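Local structure of major pepsin inhibitor 3 (Ascaris suum, 1F32) at residues F11-T14 / Q19-V22; C13-N18 / P63-P68. The protein inhibits the aspartic protease pepsin as a secreted protein of the parasitic roundworm Ascaris suum. One frame throughout, in Å; residues are numbered along the deposited sequence.

Overall arrangement
Contacts 1 and 2 overlap, sharing Cys13 and Thr14, with their centres about 5 Å apart, and both use the strand 13-16 at the edge of a three-stranded antiparallel sheet. Contact 1 joins that strand to its hairpin partner 19-22; contact 2 ties it to the loop 63-68, which follows the helix 57-60. Cys13 serves each in its own way: its backbone stands in the hairpin register while its sulfur is bonded to Cys66. The two also touch directly, Val22 CG2 packing 3.5 Å from Cys66 O and Val20 CG1 3.7 Å from Phe65 O, so that the loop rests on the same face of the hairpin that carries Cys13.

Contact 1: F11-T14 / Q19-V22; sequences FICT and QVFV
Cys13 and Val22 face each other as a non-hydrogen-bonded pair of an antiparallel hairpin, their side chains on the same face of the sheet. The sulfur of Cys13 stands anti to the backbone N (chi1 -178°), which carries it along the hairpin toward Val20: SG lies 3.7 Å from Val20 CG1 and 4.1 Å from Val22 CG2. Val22 divides its branches, CG2 turned to the sulfur and CG1 to Phe11, whose CB it meets at 3.9 Å. The ring of Phe11 leads away from the strand 19-22, so that mainly the base of this residue touches Val22. Compact, branched valines suit this buried face, where each can offer separate methyls to separate neighbours.

Thr14 and Phe21 form the next pair, hydrogen-bonded in both directions and with side chains on the other face. Thr14 N donates to Phe21 O at 3.0 Å, in the carbonyl plane, and Phe21 N returns a nearly straight bond to Thr14 O at 2.8 Å (175° at the hydrogen). The CA of Cys13 adds a C-H...O contact to Phe21 O at 3.2 Å. Thr14 and Phe21 meet only loosely through their side chains, since the Phe21 ring runs off toward Gln19, whose CG lies over one ring face, offset toward the rim.

The strand 25-29 flanks 19-22 on the side away from 13-16, with Val20 and Thr28 joined through their backbones. Phe41 and Val45 of the helix 35-52 touch Cys13 and Thr14 respectively, while Leu82 of the strand 79-82 meets both Phe11 and Val22.

Contact 2: C13-N18 / P63-P68; sequences CTVKDN and PPFCGP
Phe65 sends its ring back toward the strand 13-16 and meets Val15 there, the two side chains crossing at about a right angle. One ring atom makes the approach, CE1, at 4.0 Å from Val15 CG2. The ring reaches this position because CG sits between the backbone N and the carbonyl carbon (chi1 52°), which turns it back over its own segment: Pro63 CB lies 3.5 Å above one face, offset toward the rim. Val20 of the neighbouring strand also touches Phe65, and a large flat ring is well suited to bridging these separate apolar groups.

The covalent link is the disulfide from Cys13 to Cys66, with the sulfurs 2.0 Å apart and a torsion of -84° about the S-S bond, close to the relaxed right angle. Phe41 of the helix 35-52 packs against both half-cystines.

Turn geometry sets the loop's shape. Cys66 N bonds to Pro63 O and Gly67 N to Pro64 O, each at 3.0 Å, giving a short 3-10 segment at 64-66. Pro64, with no N-H to lose, fits its first turn. Gly67 has a positive phi (83°), and at its backbone angles a CB would press on the preceding carbonyl O and on Pro68 CD, which a residue without a side chain avoids.

With no hydrogen bond between the two segments, this is a disulfide cross-link between residues distant in sequence, one of three seen in this secreted inhibitor, joining the outer strand of the three-stranded antiparallel sheet to a proline-rich loop.

Contact 1: F11-T14 / Q19-V22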
# COMPACT_ATOMS: atom_id res chain seq x y z
N PHE A 11 -2.08 0.83 7.61
CA PHE A 11 -3.09 1.09 6.59
C PHE A 11 -4.23 0.12 6.82
O PHE A 11 -4.11 -0.81 7.61
CB PHE A 11 -2.50 0.88 5.19
CG PHE A 11 -1.37 1.82 4.87
CD1 PHE A 11 -1.62 3.18 4.73
CD2 PHE A 11 -0.07 1.36 4.75
CE1 PHE A 11 -0.57 4.07 4.47
CE2 PHE A 11 0.97 2.23 4.49
CZ PHE A 11 0.72 3.59 4.35
N ILE A 12 -5.36 0.33 6.15
CA ILE A 12 -6.46 -0.61 6.32
C ILE A 12 -6.07 -1.91 5.64
O ILE A 12 -5.60 -1.91 4.51
CB ILE A 12 -7.76 -0.06 5.70
CG1 ILE A 12 -8.23 1.16 6.49
CG2 ILE A 12 -8.85 -1.13 5.74
CD1 ILE A 12 -9.35 1.93 5.82
N CYS A 13 -6.26 -3.03 6.33
CA CYS A 13 -5.92 -4.32 5.79
C CYS A 13 -7.12 -5.24 5.88
O CYS A 13 -7.81 -5.24 6.88
CB CYS A 13 -4.76 -4.93 6.59
SG CYS A 13 -4.21 -6.55 5.97
N THR A 14 -7.40 -5.99 4.81
CA THR A 14 -8.49 -6.97 4.84
C THR A 14 -8.20 -8.06 3.83
O THR A 14 -7.17 -8.02 3.14
CB THR A 14 -9.86 -6.33 4.55
OG1 THR A 14 -10.89 -7.29 4.86
CG2 THR A 14 -9.95 -5.91 3.09
N GLN A 19 -7.14 -12.93 -1.17
CA GLN A 19 -6.31 -11.79 -1.50
C GLN A 19 -6.22 -10.79 -0.36
O GLN A 19 -7.24 -10.24 0.06
CB GLN A 19 -6.87 -11.06 -2.74
CG GLN A 19 -6.03 -9.89 -3.20
CD GLN A 19 -4.70 -10.33 -3.77
OE1 GLN A 19 -4.64 -11.06 -4.75
NE2 GLN A 19 -3.61 -9.87 -3.15
N VAL A 20 -5.01 -10.56 0.13
CA VAL A 20 -4.81 -9.58 1.18
C VAL A 20 -4.71 -8.21 0.51
O VAL A 20 -3.94 -8.02 -0.43
CB VAL A 20 -3.51 -9.82 1.99
CG1 VAL A 20 -3.42 -8.80 3.13
CG2 VAL A 20 -3.48 -11.26 2.54
N PHE A 21 -5.50 -7.27 0.99
CA PHE A 21 -5.48 -5.91 0.48
C PHE A 21 -4.98 -4.97 1.56
O PHE A 21 -5.44 -5.01 2.70
CB PHE A 21 -6.88 -5.47 0.05
CG PHE A 21 -7.32 -6.06 -1.25
CD1 PHE A 21 -6.92 -5.48 -2.45
CD2 PHE A 21 -8.15 -7.18 -1.28
CE1 PHE A 21 -7.34 -6.01 -3.67
CE2 PHE A 21 -8.56 -7.72 -2.48
CZ PHE A 21 -8.16 -7.13 -3.68
N VAL A 22 -4.01 -4.14 1.21
CA VAL A 22 -3.47 -3.14 2.13
C VAL A 22 -3.57 -1.81 1.37
O VAL A 22 -3.09 -1.70 0.24
CB VAL A 22 -2.01 -3.44 2.47
CG1 VAL A 22 -1.48 -2.40 3.45
CG2 VAL A 22 -1.91 -4.84 3.06

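Contact 2: C13-N18 / P63-P68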
# COMPACT_ATOMS: atom_id res chain seq x y z
N CYS A 13 -6.26 -3.03 6.33
CA CYS A 13 -5.92 -4.32 5.79
C CYS A 13 -7.12 -5.24 5.88
O CYS A 13 -7.81 -5.24 6.88
CB CYS A 13 -4.76 -4.93 6.59
SG CYS A 13 -4.21 -6.55 5.97
N THR A 14 -7.40 -5.99 4.81
CA THR A 14 -8.49 -6.97 4.84
C THR A 14 -8.20 -8.06 3.83
O THR A 14 -7.17 -8.02 3.14
CB THR A 14 -9.86 -6.33 4.55
OG1 THR A 14 -10.89 -7.29 4.86
CG2 THR A 14 -9.95 -5.91 3.09
N VAL A 15 -9.07 -9.06 3.74
CA VAL A 15 -8.87 -10.16 2.81
C VAL A 15 -10.15 -10.50 2.05
O VAL A 15 -11.23 -10.52 2.65
CB VAL A 15 -8.43 -11.45 3.54
CG1 VAL A 15 -8.11 -12.55 2.52
CG2 VAL A 15 -7.20 -11.16 4.42
N LYS A 16 -10.04 -10.75 0.75
CA LYS A 16 -11.19 -11.13 -0.08
C LYS A 16 -10.71 -12.21 -1.05
O LYS A 16 -9.80 -11.98 -1.84
CB LYS A 16 -11.73 -9.95 -0.87
CG LYS A 16 -12.96 -10.32 -1.70
CD LYS A 16 -13.55 -9.11 -2.43
CE LYS A 16 -14.86 -9.46 -3.13
NZ LYS A 16 -15.41 -8.29 -3.88
N ASP A 17 -11.35 -13.37 -0.99
CA ASP A 17 -10.98 -14.49 -1.85
C ASP A 17 -9.48 -14.79 -1.76
O ASP A 17 -8.80 -14.96 -2.78
CB ASP A 17 -11.37 -14.22 -3.31
CG ASP A 17 -12.87 -14.14 -3.52
OD1 ASP A 17 -13.60 -14.93 -2.87
OD2 ASP A 17 -13.33 -13.32 -4.34
N ASN A 18 -8.98 -14.85 -0.53
CA ASN A 18 -7.56 -15.14 -0.26
C ASN A 18 -6.63 -13.98 -0.54
O ASN A 18 -5.44 -14.05 -0.21
CB ASN A 18 -7.06 -16.34 -1.08
CG ASN A 18 -7.70 -17.65 -0.67
OD1 ASN A 18 -7.44 -18.70 -1.27
ND2 ASN A 18 -8.53 -17.59 0.35
N PRO A 63 -2.94 -9.65 11.10
CA PRO A 63 -1.91 -10.69 11.08
C PRO A 63 -0.65 -10.19 10.38
O PRO A 63 -0.66 -9.17 9.68
CB PRO A 63 -2.59 -11.84 10.32
CG PRO A 63 -4.09 -11.58 10.55
CD PRO A 63 -4.14 -10.08 10.35
N PRO A 64 0.46 -10.92 10.54
CA PRO A 64 1.67 -10.44 9.88
C PRO A 64 1.60 -10.31 8.37
O PRO A 64 2.41 -9.60 7.77
CB PRO A 64 2.76 -11.41 10.36
CG PRO A 64 2.03 -12.50 11.09
CD PRO A 64 0.75 -11.94 11.56
N PHE A 65 0.63 -10.97 7.74
CA PHE A 65 0.54 -10.90 6.29
C PHE A 65 -0.01 -9.58 5.78
O PHE A 65 -0.11 -9.38 4.56
CB PHE A 65 -0.24 -12.09 5.71
CG PHE A 65 -1.60 -12.33 6.32
CD1 PHE A 65 -2.63 -11.38 6.20
CD2 PHE A 65 -1.88 -13.55 6.95
CE1 PHE A 65 -3.92 -11.67 6.70
CE2 PHE A 65 -3.15 -13.83 7.45
CZ PHE A 65 -4.18 -12.89 7.32
N CYS A 66 -0.37 -8.70 6.70
CA CYS A 66 -0.82 -7.36 6.32
C CYS A 66 0.43 -6.53 6.05
O CYS A 66 0.34 -5.35 5.67
CB CYS A 66 -1.62 -6.72 7.44
SG CYS A 66 -3.28 -7.43 7.55
N GLY A 67 1.60 -7.13 6.27
CA GLY A 67 2.85 -6.43 6.03
C GLY A 67 3.32 -5.54 7.16
O GLY A 67 2.61 -5.35 8.15
N PRO A 68 4.52 -4.96 7.04
CA PRO A 68 5.06 -4.08 8.09
C PRO A 68 4.06 -2.97 8.41
O PRO A 68 3.61 -2.26 7.52
CB PRO A 68 6.34 -3.55 7.45
CG PRO A 68 6.79 -4.70 6.58
CD PRO A 68 5.48 -5.11 5.93